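Local coordinates for protein lipase, class 3 (Penicillium roqueforti FM164, PDB 6L7N) that probably hydrolyses the ester bonds of triacylglycerols and related lipids, as a fungal class 3 lipase of the alpha/beta-hydrolase fold, at residues A[55-60]-A[123-128]; A[80-85]-A[150-155]; A[116-121]-A[154-159]. All blocks are in the same frame, centred on the assembly; numbering follows the deposited sequence.

Contact 1 (A[55-60]-A[123-128]); sequences YDFSNA and DDIIKE
Y55 and E128 bury more surface here than any other residues of the two segments. The glutamate lies along one face of the tyrosine ring. Its CG sits almost over the ring centre, 3.6 Å from the centroid and only 6° off the ring normal, which makes a CH-pi contact. On one side of CG the chain covers the ring rim, with E128 CB 3.4 Å from Y55 CD2. On the other side the carboxylate reaches back over the root of the tyrosine. E128 OE2 comes to 3.4 Å from Y55 CB. The carboxylate and ring planes are only 5° apart, so the two flat groups are stacked. With CD anti to CA (chi2 171°), the glutamate stays stretched out and can follow the ring face.

Strand 52-57 is an outermost strand of the central mixed sheet of the alpha/beta-hydrolase fold, and helix 112-135 packs on that sheet. Y55 and F57 both direct their CB at the helix, while D56 between them faces the other way. Backbone bonds to I69 and G67 hold Y55 and F57 in the sheet.

The second pair is wholly apolar. I125 CD1 meets the far end of F57, 3.8 Å from CE1. This methyl approaches the ring obliquely and off-centre. I125 also touches L80 and F82 of strand 77-83, so its side chain spans more than one strand.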
loop_
_atom_site.group_PDB
_atom_site.type_symbol
_atom_site.label_atom_id
_atom_site.label_comp_id
_atom_site.label_asym_id
_atom_site.label_seq_id
_atom_site.Cartn_x
_atom_site.Cartn_y
_atom_site.Cartn_z
ATOM N N TYR A 55 -2.281 -7.581 16.235
ATOM C CA TYR A 55 -3.034 -8.643 15.602
ATOM C C TYR A 55 -2.333 -8.964 14.303
ATOM O O TYR A 55 -1.614 -8.131 13.763
ATOM C CB TYR A 55 -4.485 -8.238 15.309
ATOM C CG TYR A 55 -5.312 -7.881 16.525
ATOM C CD1 TYR A 55 -5.832 -8.874 17.349
ATOM C CD2 TYR A 55 -5.586 -6.557 16.841
ATOM C CE1 TYR A 55 -6.595 -8.562 18.447
ATOM C CE2 TYR A 55 -6.346 -6.233 17.956
ATOM C CZ TYR A 55 -6.852 -7.239 18.750
ATOM O OH TYR A 55 -7.614 -6.937 19.862
ATOM N N ASP A 56 -2.538 -10.176 13.800
ATOM C CA ASP A 56 -2.045 -10.465 12.463
ATOM C C ASP A 56 -2.924 -11.510 11.801
ATOM O O ASP A 56 -3.765 -12.158 12.434
ATOM C CB ASP A 56 -0.580 -10.917 12.459
ATOM C CG ASP A 56 -0.273 -11.927 13.522
ATOM O OD1 ASP A 56 -1.124 -12.813 13.796
ATOM O OD2 ASP A 56 0.849 -11.822 14.080
ATOM N N PHE A 57 -2.710 -11.655 10.499
ATOM C CA PHE A 57 -3.506 -12.562 9.690
ATOM C C PHE A 57 -2.624 -13.107 8.577
ATOM O O PHE A 57 -1.885 -12.355 7.938
ATOM C CB PHE A 57 -4.760 -11.862 9.149
ATOM C CG PHE A 57 -4.517 -10.478 8.584
ATOM C CD1 PHE A 57 -4.435 -9.372 9.417
ATOM C CD2 PHE A 57 -4.420 -10.289 7.217
ATOM C CE1 PHE A 57 -4.227 -8.106 8.899
ATOM C CE2 PHE A 57 -4.217 -9.026 6.689
ATOM C CZ PHE A 57 -4.119 -7.931 7.535
ATOM N N SER A 58 -2.672 -14.419 8.373
ATOM C CA SER A 58 -1.689 -15.108 7.552
ATOM C C SER A 58 -2.291 -15.505 6.215
ATOM O O SER A 58 -3.501 -15.718 6.099
ATOM C CB SER A 58 -1.164 -16.365 8.260
ATOM O OG SER A 58 -0.230 -17.059 7.451
ATOM N N ASN A 59 -1.431 -15.615 5.207
ATOM C CA ASN A 59 -1.879 -16.292 4.003
ATOM C C ASN A 59 -1.972 -17.787 4.287
ATOM O O ASN A 59 -1.429 -18.305 5.272
ATOM C CB ASN A 59 -0.970 -15.980 2.799
ATOM C CG ASN A 59 0.502 -16.382 3.003
ATOM O OD1 ASN A 59 1.314 -16.271 2.074
ATOM N ND2 ASN A 59 0.848 -16.837 4.199
ATOM N N ALA A 60 -2.702 -18.477 3.427
ATOM C CA ALA A 60 -3.021 -19.868 3.688
ATOM C C ALA A 60 -3.602 -20.494 2.430
ATOM O O ALA A 60 -3.374 -19.998 1.324
ATOM C CB ALA A 60 -4.004 -19.981 4.855
ATOM N N ASP A 123 -14.265 -7.648 8.486
ATOM C CA ASP A 123 -15.050 -7.648 9.724
ATOM C C ASP A 123 -14.149 -7.734 10.954
ATOM O O ASP A 123 -14.250 -6.920 11.892
ATOM C CB ASP A 123 -16.043 -8.809 9.691
ATOM C CG ASP A 123 -17.080 -8.654 8.595
ATOM O OD1 ASP A 123 -16.926 -7.750 7.755
ATOM O OD2 ASP A 123 -18.031 -9.468 8.551
ATOM N N ASP A 124 -13.247 -8.712 10.954
ATOM C CA ASP A 124 -12.345 -8.869 12.091
ATOM C C ASP A 124 -11.391 -7.691 12.198
ATOM O O ASP A 124 -11.066 -7.255 13.310
ATOM C CB ASP A 124 -11.553 -10.169 11.982
ATOM C CG ASP A 124 -12.311 -11.365 12.538
ATOM O OD1 ASP A 124 -13.445 -11.185 13.028
ATOM O OD2 ASP A 124 -11.769 -12.482 12.471
ATOM N N ILE A 125 -10.924 -7.151 11.065
ATOM C CA ILE A 125 -9.987 -6.038 11.177
ATOM C C ILE A 125 -10.678 -4.820 11.774
ATOM O O ILE A 125 -10.081 -4.085 12.567
ATOM C CB ILE A 125 -9.327 -5.735 9.817
ATOM C CG1 ILE A 125 -8.236 -6.769 9.538
ATOM C CG2 ILE A 125 -8.712 -4.333 9.811
ATOM C CD1 ILE A 125 -7.680 -6.735 8.110
ATOM N N ILE A 126 -11.951 -4.601 11.438
ATOM C CA ILE A 126 -12.687 -3.475 12.010
ATOM C C ILE A 126 -12.819 -3.635 13.523
ATOM O O ILE A 126 -12.575 -2.693 14.291
ATOM C CB ILE A 126 -14.059 -3.328 11.323
ATOM C CG1 ILE A 126 -13.862 -2.877 9.873
ATOM C CG2 ILE A 126 -14.931 -2.326 12.050
ATOM C CD1 ILE A 126 -15.151 -2.795 9.058
ATOM N N LYS A 127 -13.181 -4.841 13.978
ATOM C CA LYS A 127 -13.318 -5.043 15.425
ATOM C C LYS A 127 -11.970 -4.883 16.141
ATOM O O LYS A 127 -11.873 -4.230 17.202
ATOM C CB LYS A 127 -13.931 -6.416 15.699
ATOM C CG LYS A 127 -15.347 -6.609 15.132
ATOM C CD LYS A 127 -15.853 -8.015 15.430
ATOM C CE LYS A 127 -17.151 -8.318 14.693
ATOM N NZ LYS A 127 -17.378 -9.787 14.611
ATOM N N GLU A 128 -10.907 -5.436 15.546
ATOM C CA GLU A 128 -9.570 -5.333 16.127
ATOM C C GLU A 128 -9.108 -3.881 16.189
ATOM O O GLU A 128 -8.513 -3.439 17.183
ATOM C CB GLU A 128 -8.582 -6.165 15.304
ATOM C CG GLU A 128 -8.831 -7.672 15.316
ATOM C CD GLU A 128 -7.962 -8.447 14.320
ATOM O OE1 GLU A 128 -7.900 -9.698 14.418
ATOM O OE2 GLU A 128 -7.343 -7.809 13.434
#

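Contact 2 (A[80-85]-A[150-155]); sequences LSFRGS and AAVATL
F82 meets helix 148-161 through V152 and A153, and its ring accounts for most of the strand's share of the contact. V152 CG1 lies over one face of the ring. It is 3.9 Å from the centroid and 20° off the ring normal, a CH-pi contact displaced toward the rim. The closest ring atom is F82 CD1, 3.7 Å from V152 CG1. The valine presents this methyl because CG1 is anti to its backbone N (chi1 173°), while CG2 is turned toward S117 of helix 112-135. A153 meets the other ortho carbon of the ring. F82 CD2 lies 3.7 Å from A153 CA and 3.9 Å from A153 CB. The small A153 side chain lets the ring come close to the helix backbone, and the CA atoms of F82 and A153 are 6.0 Å apart.

Strand 77-83 belongs to the central sheet of the alpha/beta-hydrolase fold. The GxSxG pattern G145, S147, G149 runs from the end of strand 140-146 into the start of helix 148-161, consistent with the nucleophile elbow of this family. The F82 side chain also touches residues of that pattern.

The CB of F82 is directed at the helix, and CG anti to the carbonyl carbon (chi1 -68°) places the ring face against V152 CG1. R83 next along the strand points away from it. Its NE donates to G84 O at 2.8 Å, tilted out of the carbonyl plane. R83 NH1 bonds to D64 O and N59 OD1, so the buried guanidinium is held at several points. On the helix, T154 OG1 turns back to A150 O at 3.0 Å. This carbonyl also accepts from T154 N, and the two donors arrive from opposite faces of its plane.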
loop_
_atom_site.group_PDB
_atom_site.type_symbol
_atom_site.label_atom_id
_atom_site.label_comp_id
_atom_site.label_asym_id
_atom_site.label_seq_id
_atom_site.Cartn_x
_atom_site.Cartn_y
_atom_site.Cartn_z
ATOM N N LEU A 80 -1.792 -0.572 10.047
ATOM C CA LEU A 80 -2.463 -1.687 9.400
ATOM C C LEU A 80 -1.708 -1.939 8.107
ATOM O O LEU A 80 -1.756 -1.106 7.200
ATOM C CB LEU A 80 -3.924 -1.347 9.118
ATOM C CG LEU A 80 -4.735 -2.340 8.283
ATOM C CD1 LEU A 80 -4.625 -3.761 8.843
ATOM C CD2 LEU A 80 -6.194 -1.857 8.232
ATOM N N SER A 81 -1.026 -3.079 8.018
ATOM C CA SER A 81 -0.149 -3.381 6.894
ATOM C C SER A 81 -0.659 -4.600 6.143
ATOM O O SER A 81 -0.977 -5.627 6.767
ATOM C CB SER A 81 1.278 -3.628 7.373
ATOM O OG SER A 81 2.071 -4.152 6.326
ATOM N N PHE A 82 -0.710 -4.485 4.808
ATOM C CA PHE A 82 -1.182 -5.548 3.924
ATOM C C PHE A 82 -0.089 -6.009 2.970
ATOM O O PHE A 82 0.563 -5.183 2.315
ATOM C CB PHE A 82 -2.371 -5.085 3.067
ATOM C CG PHE A 82 -3.621 -4.820 3.835
ATOM C CD1 PHE A 82 -4.473 -5.854 4.184
ATOM C CD2 PHE A 82 -3.965 -3.526 4.184
ATOM C CE1 PHE A 82 -5.639 -5.596 4.887
ATOM C CE2 PHE A 82 -5.118 -3.265 4.871
ATOM C CZ PHE A 82 -5.963 -4.304 5.233
ATOM N N ARG A 83 0.076 -7.325 2.866
ATOM C CA ARG A 83 0.820 -7.974 1.797
ATOM C C ARG A 83 -0.168 -8.773 0.957
ATOM O O ARG A 83 -0.965 -9.552 1.496
ATOM C CB ARG A 83 1.913 -8.895 2.363
ATOM C CG ARG A 83 2.905 -9.409 1.331
ATOM C CD ARG A 83 3.197 -10.913 1.501
ATOM N NE ARG A 83 2.084 -11.731 1.026
ATOM C CZ ARG A 83 1.850 -12.982 1.400
ATOM N NH1 ARG A 83 0.799 -13.640 0.912
ATOM N NH2 ARG A 83 2.671 -13.591 2.243
ATOM N N GLY A 84 -0.133 -8.567 -0.355
ATOM C CA GLY A 84 -0.943 -9.336 -1.273
ATOM C C GLY A 84 -0.193 -10.542 -1.796
ATOM O O GLY A 84 0.879 -10.910 -1.313
ATOM N N SER A 85 -0.769 -11.162 -2.825
ATOM C CA SER A 85 -0.091 -12.280 -3.454
ATOM C C SER A 85 1.274 -11.841 -3.962
ATOM O O SER A 85 1.412 -10.776 -4.566
ATOM C CB SER A 85 -0.923 -12.824 -4.608
ATOM O OG SER A 85 -0.139 -13.720 -5.374
ATOM N N ALA A 150 -0.566 -3.040 -1.602
ATOM C CA ALA A 150 -0.923 -1.627 -1.636
ATOM C C ALA A 150 -2.326 -1.429 -2.206
ATOM O O ALA A 150 -3.086 -0.575 -1.728
ATOM C CB ALA A 150 0.114 -0.847 -2.441
ATOM N N ALA A 151 -2.696 -2.216 -3.218
ATOM C CA ALA A 151 -4.045 -2.083 -3.748
ATOM C C ALA A 151 -5.065 -2.391 -2.663
ATOM O O ALA A 151 -5.980 -1.598 -2.416
ATOM C CB ALA A 151 -4.234 -2.983 -4.975
ATOM N N VAL A 152 -4.844 -3.474 -1.908
ATOM C CA VAL A 152 -5.781 -3.792 -0.836
ATOM C C VAL A 152 -5.766 -2.679 0.201
ATOM O O VAL A 152 -6.820 -2.235 0.688
ATOM C CB VAL A 152 -5.436 -5.158 -0.213
ATOM C CG1 VAL A 152 -6.289 -5.420 1.014
ATOM C CG2 VAL A 152 -5.601 -6.297 -1.250
ATOM N N ALA A 153 -4.568 -2.157 0.495
ATOM C CA ALA A 153 -4.460 -1.094 1.480
ATOM C C ALA A 153 -5.306 0.094 1.062
ATOM O O ALA A 153 -6.077 0.637 1.866
ATOM C CB ALA A 153 -2.993 -0.688 1.645
ATOM N N THR A 154 -5.240 0.450 -0.221
ATOM C CA THR A 154 -6.001 1.598 -0.696
ATOM C C THR A 154 -7.488 1.403 -0.426
ATOM O O THR A 154 -8.136 2.246 0.214
ATOM C CB THR A 154 -5.715 1.807 -2.182
ATOM O OG1 THR A 154 -4.310 2.054 -2.365
ATOM C CG2 THR A 154 -6.515 2.976 -2.716
ATOM N N LEU A 155 -8.027 0.240 -0.804
ATOM C CA LEU A 155 -9.466 0.070 -0.636
ATOM C C LEU A 155 -9.801 -0.017 0.836
ATOM O O LEU A 155 -10.799 0.563 1.287
ATOM C CB LEU A 155 -9.973 -1.163 -1.389
ATOM C CG LEU A 155 -9.838 -1.014 -2.909
ATOM C CD1 LEU A 155 -9.974 -2.349 -3.605
ATOM C CD2 LEU A 155 -10.912 -0.042 -3.419
#

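Contact 3 (A[116-121]-A[154-159]); sequences GSWVLV and TLAVAD
W118 joins the two helices by one polar bond at its edge and one apolar contact over its face. The polar bond runs from W118 NE1 to D159 OD2, with a length of 2.7 Å. It is nearly straight, with an N-H...O angle of 168°. The oxygen lies close to the indole plane and accepts through its anti lone pair, on the side away from OD1. The carboxylate stands almost perpendicular to the indole, the two planes 89° apart. Both side chains leave their helices with CG anti to the backbone N, and this carries the N-H and the carboxylate into the gap between them.

Charge adds to the grip on D159. Its OD2 also forms a salt bridge with R122, and its OD1 forms another with K163. These two positive partners would be expected to favour the ionised aspartate in this buried place.

The apolar contact is made by A156. Its CB sits over one face of the six-membered ring, 3.6 Å from the centroid, in a CH-pi contact. The nearest ring atom is W118 CE3, also 3.6 Å from A156 CB. L155 adds to the cover on this face through its backbone carbonyl carbon. Its side chain leads on to F114 and W115. W115 also meets W118 edge to face within helix 112-135.

The short helix segments cross at -57°, with axes 9.6 Å apart at closest approach. They belong to helices 112-135 and 148-161. From helix 148-161, T154 and V157 pack on L170 of strand 169-173, and T154 and A158 touch I187 of helix 181-190.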
loop_
_atom_site.group_PDB
_atom_site.type_symbol
_atom_site.label_atom_id
_atom_site.label_comp_id
_atom_site.label_asym_id
_atom_site.label_seq_id
_atom_site.Cartn_x
_atom_site.Cartn_y
_atom_site.Cartn_z
ATOM N N GLY A 116 -12.421 -7.947 -3.069
ATOM C CA GLY A 116 -12.697 -9.230 -2.444
ATOM C C GLY A 116 -11.695 -9.575 -1.361
ATOM O O GLY A 116 -12.062 -10.107 -0.304
ATOM N N SER A 117 -10.412 -9.273 -1.604
ATOM C CA SER A 117 -9.405 -9.557 -0.584
ATOM C C SER A 117 -9.647 -8.717 0.670
ATOM O O SER A 117 -9.446 -9.195 1.793
ATOM C CB SER A 117 -8.001 -9.317 -1.142
ATOM O OG SER A 117 -7.767 -10.137 -2.278
ATOM N N TRP A 118 -10.082 -7.464 0.499
ATOM C CA TRP A 118 -10.403 -6.651 1.675
ATOM C C TRP A 118 -11.665 -7.151 2.386
ATOM O O TRP A 118 -11.687 -7.243 3.621
ATOM C CB TRP A 118 -10.541 -5.170 1.298
ATOM C CG TRP A 118 -11.185 -4.299 2.359
ATOM C CD1 TRP A 118 -12.287 -3.501 2.206
ATOM C CD2 TRP A 118 -10.762 -4.131 3.731
ATOM N NE1 TRP A 118 -12.579 -2.855 3.394
ATOM C CE2 TRP A 118 -11.657 -3.222 4.340
ATOM C CE3 TRP A 118 -9.714 -4.654 4.496
ATOM C CZ2 TRP A 118 -11.542 -2.839 5.682
ATOM C CZ3 TRP A 118 -9.606 -4.273 5.817
ATOM C CH2 TRP A 118 -10.506 -3.372 6.394
ATOM N N VAL A 119 -12.728 -7.467 1.637
ATOM C CA VAL A 119 -13.967 -7.864 2.307
ATOM C C VAL A 119 -13.751 -9.154 3.083
ATOM O O VAL A 119 -14.390 -9.368 4.120
ATOM C CB VAL A 119 -15.149 -8.010 1.326
ATOM C CG1 VAL A 119 -15.638 -6.659 0.854
ATOM C CG2 VAL A 119 -14.786 -8.883 0.181
ATOM N N LEU A 120 -12.824 -10.009 2.623
ATOM C CA LEU A 120 -12.565 -11.272 3.317
ATOM C C LEU A 120 -12.048 -11.067 4.741
ATOM O O LEU A 120 -12.354 -11.871 5.635
ATOM C CB LEU A 120 -11.565 -12.103 2.511
ATOM C CG LEU A 120 -11.470 -13.580 2.885
ATOM C CD1 LEU A 120 -12.722 -14.306 2.423
ATOM C CD2 LEU A 120 -10.216 -14.208 2.296
ATOM N N VAL A 121 -11.260 -10.016 4.975
ATOM C CA VAL A 121 -10.641 -9.771 6.284
ATOM C C VAL A 121 -11.297 -8.618 7.042
ATOM O O VAL A 121 -10.996 -8.418 8.242
ATOM C CB VAL A 121 -9.125 -9.512 6.148
ATOM C CG1 VAL A 121 -8.402 -10.780 5.780
ATOM C CG2 VAL A 121 -8.846 -8.417 5.116
ATOM N N THR A 154 -5.240 0.450 -0.221
ATOM C CA THR A 154 -6.001 1.598 -0.696
ATOM C C THR A 154 -7.488 1.403 -0.426
ATOM O O THR A 154 -8.136 2.246 0.214
ATOM C CB THR A 154 -5.715 1.807 -2.182
ATOM O OG1 THR A 154 -4.310 2.054 -2.365
ATOM C CG2 THR A 154 -6.515 2.976 -2.716
ATOM N N LEU A 155 -8.027 0.240 -0.804
ATOM C CA LEU A 155 -9.466 0.070 -0.636
ATOM C C LEU A 155 -9.801 -0.017 0.836
ATOM O O LEU A 155 -10.799 0.563 1.287
ATOM C CB LEU A 155 -9.973 -1.163 -1.389
ATOM C CG LEU A 155 -9.838 -1.014 -2.909
ATOM C CD1 LEU A 155 -9.974 -2.349 -3.605
ATOM C CD2 LEU A 155 -10.912 -0.042 -3.419
ATOM N N ALA A 156 -8.913 -0.634 1.619
ATOM C CA ALA A 156 -9.179 -0.715 3.044
ATOM C C ALA A 156 -9.243 0.682 3.637
ATOM O O ALA A 156 -10.211 1.027 4.337
ATOM C CB ALA A 156 -8.116 -1.568 3.740
ATOM N N VAL A 157 -8.265 1.532 3.289
ATOM C CA VAL A 157 -8.277 2.887 3.830
ATOM C C VAL A 157 -9.581 3.560 3.472
ATOM O O VAL A 157 -10.269 4.126 4.331
ATOM C CB VAL A 157 -7.105 3.723 3.299
ATOM C CG1 VAL A 157 -7.063 5.039 4.038
ATOM C CG2 VAL A 157 -5.862 3.051 3.485
ATOM N N ALA A 158 -9.952 3.487 2.192
ATOM C CA ALA A 158 -11.100 4.277 1.764
ATOM C C ALA A 158 -12.332 3.825 2.524
ATOM O O ALA A 158 -13.108 4.648 3.034
ATOM C CB ALA A 158 -11.297 4.140 0.249
ATOM N N ASP A 159 -12.446 2.510 2.713
ATOM C CA ASP A 159 -13.605 1.950 3.385
ATOM C C ASP A 159 -13.593 2.346 4.849
ATOM O O ASP A 159 -14.603 2.819 5.388
ATOM C CB ASP A 159 -13.585 0.434 3.225
ATOM C CG ASP A 159 -14.857 -0.228 3.698
ATOM O OD1 ASP A 159 -15.901 0.445 3.861
ATOM O OD2 ASP A 159 -14.799 -1.450 3.897
#

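Contacts 2 and 3 are buried, while contact 1 is only partly buried, at an outermost strand of the sheet. Contacts 1 and 3 share helix 112-135. Contacts 2 and 3 share helix 148-161, with T154 and L155 in both. Contacts 1 and 2 are strand-to-helix packing on the same sheet, and contact 3 is helix-to-helix. An apolar cluster connects all three: F82 CZ lies 3.7 Å from W118 CZ3, and F57 CZ lies 3.8 Å from F82 CE1. Their chemistry differs. Contact 1 combines a carboxylate stacked on a ring with an apolar pair, contact 2 is apolar across its interface, and contact 3 adds a buried hydrogen bond.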